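Local structure of endoglucanase (Uncultured bacterium, 3X17) at residues Pro114-Arg117 and Asp118-Tyr121; Ala188-Ala191 and Ala192-Lys196; Gln203-Ala206 and Asp207-His211; Trp282-Ala285 and Ala286-Phe289; Val550-Ala553 and Ala554-Ser558. The protein catalyses the internal hydrolysis of beta-1,4-glucan chains such as cellulose, as a family 9 glycoside hydrolase with an (alpha/alpha)6-barrel fold and an N-terminal Ig-like domain. One frame throughout, in Å; residues are numbered along the deposited sequence.

Overall arrangement
Four of the five contacts are turns of helices, and contact 3 is a loop. Contacts 2, 4 and 5 are buried: helix 184-200 (contact 2) lies between helix 272-288 (contact 4) and helix 543-558 (contact 5), touching both, largely through leucines. Contact 1, at the start of helix 115-130, is partly buried and packs on contact 5, their centres about 8 Å apart. Contact 3 lies at the surface, yet Phe205 plugs it into helix 543-558. Apolar packing dominates the inner helices, with a few polar side chains paired, Gln193 to a backbone carbonyl and Arg287 to two glutamates; contact 3 instead relies on tight turns, a water and a calcium ion.

Contact 1: Pro114-Arg117 and Asp118-Tyr121; sequences PVYR and DVLY
Val119 flanks the Tyr116 ring on the first turn of helix 115-130, which starts just after strand 110-112. Followed outward, the tyrosine leaves the backbone with CG anti to its carbonyl carbon (chi1 -76°), a torsion that stands the ring out from the helix beside Val119. CD1 is where the ring meets 118-121, 3.7 Å from Val119 CG2 and 3.8 Å from Val119 CB; CE1 follows at 4.0 Å from the same CG2. One ring face carries Val115 CG2, 3.7 Å above the plane and near the ring's rim. The side chain also packs on Leu463, Leu466 and Asp467 of helix 456-469, and Phe556 packs against the ring from helix 543-558.

The backbone begins loosely and then tightens: Val119 N gives only a weak bond of 3.3 Å to Val115 O, whereas Leu120 N lies 2.9 Å from Tyr116 O and Tyr121 N 3.0 Å from Arg117 O. Leu120 packs on Val550 and Ala554 of helix 543-558, while the Tyr121 hydroxyl hydrogen-bonds His211 ND1 and the two rings meet steeply. Chemically the turn is two-sided: Tyr116, Val119 and Leu120 supply apolar surface to the neighbouring helices, while Arg117 and Asp118 keep their charged groups on the exposed side.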
# COMPACT_ATOMS: atom_id res chain seq x y z
N PRO A 114 -21.91 0.11 -3.14
CA PRO A 114 -20.69 0.88 -3.41
C PRO A 114 -19.60 0.59 -2.35
O PRO A 114 -19.18 1.48 -1.61
CB PRO A 114 -21.16 2.32 -3.36
CG PRO A 114 -22.28 2.29 -2.32
CD PRO A 114 -22.96 0.95 -2.51
N VAL A 115 -19.17 -0.66 -2.27
CA VAL A 115 -18.46 -1.11 -1.09
C VAL A 115 -17.06 -0.50 -0.95
O VAL A 115 -16.49 -0.49 0.13
CB VAL A 115 -18.37 -2.64 -1.02
CG1 VAL A 115 -19.78 -3.24 -0.97
CG2 VAL A 115 -17.58 -3.19 -2.23
N TYR A 116 -16.48 -0.01 -2.05
CA TYR A 116 -15.11 0.44 -1.99
C TYR A 116 -15.02 1.88 -1.54
O TYR A 116 -13.93 2.37 -1.30
CB TYR A 116 -14.35 0.20 -3.29
CG TYR A 116 -14.00 -1.26 -3.42
CD1 TYR A 116 -13.14 -1.85 -2.51
CD2 TYR A 116 -14.69 -2.10 -4.32
CE1 TYR A 116 -12.93 -3.23 -2.50
CE2 TYR A 116 -14.41 -3.46 -4.39
CZ TYR A 116 -13.55 -4.03 -3.44
OH TYR A 116 -13.26 -5.37 -3.46
N ARG A 117 -16.18 2.51 -1.34
CA ARG A 117 -16.20 3.82 -0.69
C ARG A 117 -15.83 3.69 0.78
O ARG A 117 -15.09 4.50 1.31
CB ARG A 117 -17.58 4.48 -0.85
CG ARG A 117 -17.74 5.17 -2.20
CD ARG A 117 -19.12 5.83 -2.36
NE ARG A 117 -19.36 6.19 -3.76
CZ ARG A 117 -20.56 6.31 -4.31
NH1 ARG A 117 -21.66 6.11 -3.58
NH2 ARG A 117 -20.66 6.62 -5.60
N ASP A 118 -16.37 2.67 1.43
CA ASP A 118 -16.07 2.42 2.83
C ASP A 118 -14.67 1.84 3.00
O ASP A 118 -14.01 2.13 3.99
CB ASP A 118 -17.10 1.48 3.45
CG ASP A 118 -18.50 2.05 3.39
OD1 ASP A 118 -18.69 3.22 3.82
OD2 ASP A 118 -19.36 1.42 2.76
N VAL A 119 -14.26 0.97 2.09
CA VAL A 119 -12.88 0.44 2.12
C VAL A 119 -11.87 1.59 1.97
O VAL A 119 -10.96 1.73 2.79
CB VAL A 119 -12.63 -0.59 0.99
CG1 VAL A 119 -11.16 -0.93 0.91
CG2 VAL A 119 -13.44 -1.82 1.22
N LEU A 120 -12.01 2.37 0.91
CA LEU A 120 -11.21 3.59 0.70
C LEU A 120 -11.15 4.48 1.95
O LEU A 120 -10.07 4.91 2.36
CB LEU A 120 -11.76 4.41 -0.47
CG LEU A 120 -11.01 5.68 -0.84
CD1 LEU A 120 -9.52 5.37 -1.13
CD2 LEU A 120 -11.67 6.40 -2.05
N TYR A 121 -12.31 4.77 2.53
CA TYR A 121 -12.40 5.57 3.76
C TYR A 121 -11.49 5.00 4.85
O TYR A 121 -10.73 5.73 5.48
CB TYR A 121 -13.86 5.58 4.26
CG TYR A 121 -14.08 6.33 5.56
CD1 TYR A 121 -14.22 7.71 5.58
CD2 TYR A 121 -14.21 5.64 6.77
CE1 TYR A 121 -14.42 8.40 6.78
CE2 TYR A 121 -14.45 6.32 7.98
CZ TYR A 121 -14.57 7.70 7.97
OH TYR A 121 -14.79 8.38 9.14

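Contact 2: Ala188-Ala191 and Ala192-Lys196; sequences AVTA and AQLLK
Ala188 and Ala192 begin a regular run of alpha-helical bonds within helix 184-200: Ala192 N to Ala188 O is 3.0 Å, Leu194 N to Thr190 O 3.0 Å and nearly straight at 169°, and Leu195 N to Ala191 O 2.9 Å. Val189 O is different, because it accepts twice. Gln193 N reaches it at 3.1 Å, and Gln193 NE2 at 3.0 Å from the opposite face of the carbonyl plane, 62° out of that plane. The accepting oxygen lies in the amide plane of Gln193, as suits an in-plane N-H, though the bond is somewhat bent. With CG beside the backbone N (chi1 -69°) and the chain extended beyond it, the side chain folds back over its own helix, where NE2 also passes 4.1 Å from Val189 CG2.

On other sides of the helix Ala191 packs on Leu230 of helix 221-235, and Ala192 on Met284 of helix 272-288. Thr190 OG1 bonds to Thr186 O one turn back. In this buried setting the glutamine NE2 and the threonine hydroxyl both find partners in the main chain of their own helix, and Val189 O, gripped by two bonds, helps fix the rotation of the Gln193 amide.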
# COMPACT_ATOMS: atom_id res chain seq x y z
N ALA A 188 7.96 9.00 1.87
CA ALA A 188 7.99 9.66 0.58
C ALA A 188 7.26 8.85 -0.50
O ALA A 188 6.39 9.39 -1.20
CB ALA A 188 9.43 10.01 0.17
N VAL A 189 7.46 7.53 -0.54
CA VAL A 189 6.77 6.73 -1.58
C VAL A 189 5.29 6.60 -1.25
O VAL A 189 4.46 6.35 -2.14
CB VAL A 189 7.39 5.32 -1.80
CG1 VAL A 189 8.86 5.41 -2.14
CG2 VAL A 189 7.13 4.37 -0.61
N THR A 190 4.98 6.60 0.04
CA THR A 190 3.60 6.53 0.49
C THR A 190 2.88 7.80 0.07
O THR A 190 1.84 7.74 -0.58
CB THR A 190 3.54 6.40 2.03
OG1 THR A 190 3.99 5.08 2.39
CG2 THR A 190 2.11 6.59 2.56
N ALA A 191 3.48 8.96 0.34
CA ALA A 191 2.83 10.22 -0.01
C ALA A 191 2.62 10.33 -1.53
O ALA A 191 1.54 10.74 -2.01
CB ALA A 191 3.62 11.39 0.51
N ALA A 192 3.62 9.91 -2.29
CA ALA A 192 3.55 9.91 -3.77
C ALA A 192 2.39 9.07 -4.24
O ALA A 192 1.71 9.44 -5.19
CB ALA A 192 4.85 9.38 -4.38
N GLN A 193 2.21 7.90 -3.63
CA GLN A 193 1.16 7.00 -4.06
C GLN A 193 -0.25 7.48 -3.69
O GLN A 193 -1.17 7.36 -4.48
CB GLN A 193 1.41 5.56 -3.60
CG GLN A 193 2.57 4.86 -4.25
CD GLN A 193 2.85 3.49 -3.63
OE1 GLN A 193 2.35 2.47 -4.08
NE2 GLN A 193 3.69 3.47 -2.60
N LEU A 194 -0.42 8.07 -2.52
CA LEU A 194 -1.70 8.72 -2.22
C LEU A 194 -1.96 9.86 -3.21
O LEU A 194 -3.09 10.05 -3.68
CB LEU A 194 -1.76 9.22 -0.77
CG LEU A 194 -1.47 8.19 0.33
CD1 LEU A 194 -1.51 8.88 1.71
CD2 LEU A 194 -2.45 6.98 0.32
N LEU A 195 -0.91 10.58 -3.58
CA LEU A 195 -1.08 11.71 -4.47
C LEU A 195 -1.59 11.22 -5.82
O LEU A 195 -2.47 11.83 -6.44
CB LEU A 195 0.25 12.45 -4.68
CG LEU A 195 0.60 13.53 -3.65
CD1 LEU A 195 2.04 13.99 -3.90
CD2 LEU A 195 -0.35 14.73 -3.71
N LYS A 196 -1.05 10.09 -6.27
CA LYS A 196 -1.39 9.54 -7.58
C LYS A 196 -2.80 9.00 -7.57
O LYS A 196 -3.50 9.06 -8.58
CB LYS A 196 -0.40 8.41 -7.92
CG LYS A 196 -0.28 8.10 -9.37
CD LYS A 196 0.11 9.33 -10.18
CE LYS A 196 -0.38 9.15 -11.62
NZ LYS A 196 -0.28 10.45 -12.36

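Contact 3: Gln203-Ala206 and Asp207-His211; sequences QAFA and DGQLH. With CA (calcium ion), chain D.
Ala206 and Gln209 close a type II beta turn, with Gln209 N 3.1 Å from Ala206 O, and a type I turn from Gly208 to His211 overlaps it. Gly208 fills the third position of the first turn, where its positive phi of 83° belongs. Water 1 reinforces the turn by donating to both Ala206 O (3.0 Å) and Gln209 OE1 (2.7 Å).

Gln209 runs back along 203-206, its CG anti to the backbone N (chi1 -179°) and its chain extended. This carries OE1 to the edge of the Phe205 ring, near its plane and 3.4 Å from CD1; the amide and the ring are turned 71° apart. The phenyl group also packs on Val550 and Ala554 of helix 543-558 and Leu120 of helix 115-130.

Asp207 points the other way. Its OD1 binds the calcium ion at 2.5 Å and also accepts from Gly216 N, while OD2 accepts from Gly218 N, so the carboxylate is held at both oxygens. Glu214 O, Asn217, Val219 O, Asp221 and Asp224 complete the site. Gly208 N and Leu210 N each bond to Asp221, tying the turns to another ligand of the metal. The arrangement is that of a calcium-binding loop, here spanning the connection between helix 184-200 and helix 221-235.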
# COMPACT_ATOMS: atom_id res chain seq x y z
N GLN A 203 -12.54 12.17 -8.15
CA GLN A 203 -13.97 12.12 -7.84
C GLN A 203 -14.26 11.16 -6.66
O GLN A 203 -15.28 11.30 -5.98
CB GLN A 203 -14.81 11.78 -9.09
CG GLN A 203 -14.55 10.40 -9.71
CD GLN A 203 -13.19 10.28 -10.44
OE1 GLN A 203 -12.34 11.17 -10.35
NE2 GLN A 203 -13.00 9.19 -11.17
N ALA A 204 -13.29 10.31 -6.32
CA ALA A 204 -13.41 9.51 -5.10
C ALA A 204 -13.03 10.26 -3.81
O ALA A 204 -13.29 9.80 -2.71
CB ALA A 204 -12.66 8.20 -5.22
N PHE A 205 -12.55 11.49 -3.94
CA PHE A 205 -11.93 12.16 -2.79
C PHE A 205 -12.48 13.58 -2.58
O PHE A 205 -12.10 14.51 -3.30
CB PHE A 205 -10.42 12.27 -3.02
CG PHE A 205 -9.70 10.96 -3.00
CD1 PHE A 205 -9.44 10.31 -1.81
CD2 PHE A 205 -9.17 10.43 -4.17
CE1 PHE A 205 -8.71 9.12 -1.79
CE2 PHE A 205 -8.46 9.25 -4.16
CZ PHE A 205 -8.18 8.62 -2.96
N ALA A 206 -13.22 13.79 -1.50
CA ALA A 206 -13.77 15.11 -1.23
C ALA A 206 -13.18 15.79 0.01
O ALA A 206 -12.72 15.13 0.93
CB ALA A 206 -15.32 15.04 -1.15
N ASP A 207 -13.30 17.11 0.06
CA ASP A 207 -13.22 17.83 1.34
C ASP A 207 -14.21 17.20 2.31
O ASP A 207 -15.35 16.87 1.93
CB ASP A 207 -13.51 19.33 1.13
CG ASP A 207 -13.22 20.15 2.38
OD1 ASP A 207 -12.55 19.65 3.30
OD2 ASP A 207 -13.69 21.31 2.44
N GLY A 208 -13.74 16.94 3.53
CA GLY A 208 -14.57 16.42 4.61
C GLY A 208 -14.75 14.92 4.55
O GLY A 208 -15.27 14.32 5.49
N GLN A 209 -14.31 14.29 3.47
CA GLN A 209 -14.39 12.83 3.34
C GLN A 209 -13.92 12.03 4.56
O GLN A 209 -14.52 11.00 4.91
CB GLN A 209 -13.65 12.34 2.10
CG GLN A 209 -13.74 10.79 1.93
CD GLN A 209 -12.79 10.29 0.86
OE1 GLN A 209 -11.83 10.97 0.51
NE2 GLN A 209 -13.07 9.10 0.33
N LEU A 210 -12.84 12.47 5.20
CA LEU A 210 -12.09 11.58 6.08
C LEU A 210 -12.26 11.94 7.55
O LEU A 210 -11.58 11.37 8.42
CB LEU A 210 -10.60 11.56 5.69
CG LEU A 210 -10.36 10.95 4.31
CD1 LEU A 210 -8.87 11.04 3.87
CD2 LEU A 210 -10.89 9.51 4.28
N HIS A 211 -13.17 12.87 7.83
CA HIS A 211 -13.42 13.32 9.19
C HIS A 211 -12.13 13.63 9.91
O HIS A 211 -11.78 13.01 10.92
CB HIS A 211 -14.24 12.27 9.93
CG HIS A 211 -15.55 11.99 9.27
ND1 HIS A 211 -15.94 10.72 8.89
CD2 HIS A 211 -16.49 12.83 8.78
CE1 HIS A 211 -17.11 10.78 8.29
NE2 HIS A 211 -17.47 12.04 8.21
CA CA D . -10.15 19.20 3.82
O HOH W 1 -10.43 13.27 0.47

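Contact 4: Trp282-Ala285 and Ala286-Phe289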
# COMPACT_ATOMS: atom_id res chain seq x y z
N TRP A 282 7.61 15.79 -3.38
CA TRP A 282 7.38 17.23 -3.32
C TRP A 282 7.04 17.81 -4.71
O TRP A 282 6.24 18.74 -4.81
CB TRP A 282 8.60 17.97 -2.81
CG TRP A 282 8.84 17.86 -1.35
CD1 TRP A 282 7.90 17.77 -0.36
CD2 TRP A 282 10.12 17.83 -0.70
NE1 TRP A 282 8.52 17.63 0.86
CE2 TRP A 282 9.88 17.72 0.69
CE3 TRP A 282 11.44 17.84 -1.16
CZ2 TRP A 282 10.91 17.65 1.62
CZ3 TRP A 282 12.48 17.74 -0.22
CH2 TRP A 282 12.21 17.68 1.14
N ALA A 283 7.79 17.42 -5.73
CA ALA A 283 7.50 17.92 -7.09
C ALA A 283 6.12 17.46 -7.57
O ALA A 283 5.40 18.21 -8.23
CB ALA A 283 8.57 17.50 -8.07
N MET A 284 5.76 16.21 -7.29
CA MET A 284 4.37 15.79 -7.46
C MET A 284 3.36 16.69 -6.75
O MET A 284 2.30 16.97 -7.28
CB MET A 284 4.17 14.34 -7.04
CG MET A 284 4.74 13.36 -8.03
SD MET A 284 4.75 11.69 -7.34
CE MET A 284 3.03 11.24 -7.64
N ALA A 285 3.62 17.04 -5.50
CA ALA A 285 2.65 17.81 -4.71
C ALA A 285 2.55 19.21 -5.30
O ALA A 285 1.48 19.84 -5.23
CB ALA A 285 3.08 17.88 -3.24
N ALA A 286 3.67 19.70 -5.81
CA ALA A 286 3.68 21.03 -6.43
C ALA A 286 2.68 21.07 -7.59
O ALA A 286 2.00 22.07 -7.78
CB ALA A 286 5.09 21.38 -6.91
N ARG A 287 2.58 20.00 -8.33
CA ARG A 287 1.69 19.92 -9.45
C ARG A 287 0.28 19.75 -8.95
O ARG A 287 -0.62 20.35 -9.44
CB ARG A 287 2.08 18.77 -10.37
CG ARG A 287 1.03 18.34 -11.36
CD ARG A 287 0.96 16.85 -11.49
NE ARG A 287 2.27 16.32 -11.64
CZ ARG A 287 2.67 15.10 -11.33
NH1 ARG A 287 1.87 14.20 -10.85
NH2 ARG A 287 3.92 14.80 -11.53
N ILE A 288 0.10 18.91 -7.96
CA ILE A 288 -1.24 18.50 -7.60
C ILE A 288 -1.94 19.51 -6.68
O ILE A 288 -3.17 19.65 -6.74
CB ILE A 288 -1.21 17.07 -7.00
CG1 ILE A 288 -0.94 16.04 -8.09
CG2 ILE A 288 -2.50 16.72 -6.33
CD1 ILE A 288 -0.55 14.68 -7.53
N PHE A 289 -1.18 20.22 -5.85
CA PHE A 289 -1.80 21.11 -4.84
C PHE A 289 -2.05 22.47 -5.45
O PHE A 289 -2.56 23.36 -4.78
CB PHE A 289 -0.89 21.31 -3.60
CG PHE A 289 -1.06 20.26 -2.55
CD1 PHE A 289 -0.38 19.06 -2.63
CD2 PHE A 289 -1.88 20.51 -1.44
CE1 PHE A 289 -0.56 18.07 -1.67
CE2 PHE A 289 -2.06 19.52 -0.46
CZ PHE A 289 -1.37 18.31 -0.57
O HOH W 2 5.32 17.24 -11.03
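Late turns of helix 272-288, probably one of the helices of the (alpha/alpha)6 barrel, bring Met284 against Arg287 and Ala285 against Phe289. The chain packs between helices 184-200, 294-312 and 337-351. The methionine runs alongside the arginine: Met284 CG lies 3.9 Å from Arg287 NH2, and Met284 CA sits over one face of the guanidinium, toward its rim. The arginine reaches this place by bending at chi2 (-139°) and chi3 (-47°). From there NH2 forms a salt bridge with Glu346 and NH1 one with Glu199, which links three helices; water 2 donates to Ala283 O (3.0 Å) and accepts a weak bond from Arg287 NH2.

Arg287 N is shared between two weak bonds, to Ala283 O at 3.3 Å and Met284 O at 3.2 Å, whereas Ile288 N holds Met284 O at 3.0 Å. Trp282 stacks on Phe234 of helix 221-235. Further along the chain, Ala285 CB touches Phe289 CD1 at 3.7 Å, and Ala285 O, bonded by Phe289 N at 2.8 Å, also lies in the plane of the Phe289 ring, at its edge, 3.3 Å from CD1.

Contact 5: Val550-Ala553 and Ala554-Ser558; sequences VFVA and AHFAS
Val552 and Phe556 provide the apolar contact along this turn of helix 543-558: the valine keeps company with the ring one turn on, Val552 CG1 lying 4.1 Å from Phe556 CE2. Leu463 and Leu466 of helix 456-469 pack against the phenyl group. Ala554 CB lies 3.2 Å from Val550 O.

Among the rings, the His555 ring presents its edge to the face of Phe556. His555 CD2 stands 3.6 Å above the Phe556 plane, over its centre, while Phe556 CG lies in the plane of the imidazole at its edge. Phe551 in turn meets Tyr201 edge-to-face. The last helix of the chain, 543-558, probably belongs to the (alpha/alpha)6 barrel and is covered on several sides, by helices 115-130, 184-200, 435-452 and 456-469, and these aromatic side chains fill the seams between it and its neighbours.

The backbone hydrogen bonds weaken along the chain. Ala554 N to Val550 O is 2.9 Å and His555 N to Phe551 O 3.2 Å, but Phe556 N reaches Val552 O only weakly at 3.4 Å, and Ala557 N binds Ala553 O weakly, with a bent angle of 126°.

His555 ND1 bonds to Tyr201 OH, and its NE2 makes a weak bond to Glu459. Ser558 places OG between its own backbone N and carbonyl carbon (chi1 56°), from where the hydroxyl donates back to Ala554 O at 2.9 Å.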
# COMPACT_ATOMS: atom_id res chain seq x y z
N VAL A 550 -5.05 2.12 -0.86
CA VAL A 550 -5.82 3.32 -1.15
C VAL A 550 -5.90 3.55 -2.67
O VAL A 550 -6.96 3.88 -3.18
CB VAL A 550 -5.21 4.59 -0.47
CG1 VAL A 550 -5.79 5.89 -1.09
CG2 VAL A 550 -5.46 4.56 1.03
N PHE A 551 -4.79 3.31 -3.40
CA PHE A 551 -4.82 3.46 -4.87
C PHE A 551 -5.81 2.53 -5.56
O PHE A 551 -6.70 2.99 -6.31
CB PHE A 551 -3.42 3.31 -5.48
CG PHE A 551 -3.38 3.59 -6.97
CD1 PHE A 551 -3.64 2.58 -7.89
CD2 PHE A 551 -3.11 4.86 -7.45
CE1 PHE A 551 -3.61 2.82 -9.25
CE2 PHE A 551 -3.09 5.12 -8.81
CZ PHE A 551 -3.32 4.09 -9.71
N VAL A 552 -5.73 1.24 -5.27
CA VAL A 552 -6.55 0.28 -5.98
C VAL A 552 -8.02 0.42 -5.56
O VAL A 552 -8.91 0.42 -6.42
CB VAL A 552 -6.03 -1.18 -5.84
CG1 VAL A 552 -6.90 -2.13 -6.65
CG2 VAL A 552 -4.61 -1.27 -6.35
N ALA A 553 -8.24 0.73 -4.29
CA ALA A 553 -9.58 0.91 -3.77
C ALA A 553 -10.21 2.13 -4.43
O ALA A 553 -11.42 2.12 -4.77
CB ALA A 553 -9.55 1.07 -2.26
N ALA A 554 -9.42 3.19 -4.61
CA ALA A 554 -9.94 4.42 -5.21
C ALA A 554 -10.39 4.19 -6.67
O ALA A 554 -11.42 4.72 -7.10
CB ALA A 554 -8.93 5.54 -5.13
N HIS A 555 -9.66 3.36 -7.41
CA HIS A 555 -10.09 2.96 -8.74
C HIS A 555 -11.52 2.37 -8.73
O HIS A 555 -12.36 2.75 -9.55
CB HIS A 555 -9.12 1.97 -9.38
CG HIS A 555 -9.52 1.55 -10.76
ND1 HIS A 555 -9.05 2.18 -11.90
CD2 HIS A 555 -10.40 0.61 -11.19
CE1 HIS A 555 -9.61 1.64 -12.96
NE2 HIS A 555 -10.44 0.68 -12.56
N PHE A 556 -11.80 1.48 -7.80
CA PHE A 556 -13.09 0.83 -7.80
C PHE A 556 -14.18 1.59 -7.05
O PHE A 556 -15.35 1.27 -7.19
CB PHE A 556 -12.94 -0.61 -7.34
CG PHE A 556 -12.22 -1.48 -8.34
CD1 PHE A 556 -12.86 -1.89 -9.49
CD2 PHE A 556 -10.86 -1.74 -8.20
CE1 PHE A 556 -12.20 -2.68 -10.43
CE2 PHE A 556 -10.20 -2.53 -9.12
CZ PHE A 556 -10.89 -3.02 -10.23
N ALA A 557 -13.81 2.65 -6.34
CA ALA A 557 -14.78 3.50 -5.66
C ALA A 557 -15.32 4.55 -6.62
O ALA A 557 -16.32 5.19 -6.33
CB ALA A 557 -14.14 4.20 -4.48
N SER A 558 -14.64 4.77 -7.71
CA SER A 558 -15.06 5.83 -8.57
C SER A 558 -15.65 5.37 -9.90
O SER A 558 -16.47 6.03 -10.48
CB SER A 558 -13.93 6.82 -8.78
OG SER A 558 -12.82 6.16 -9.26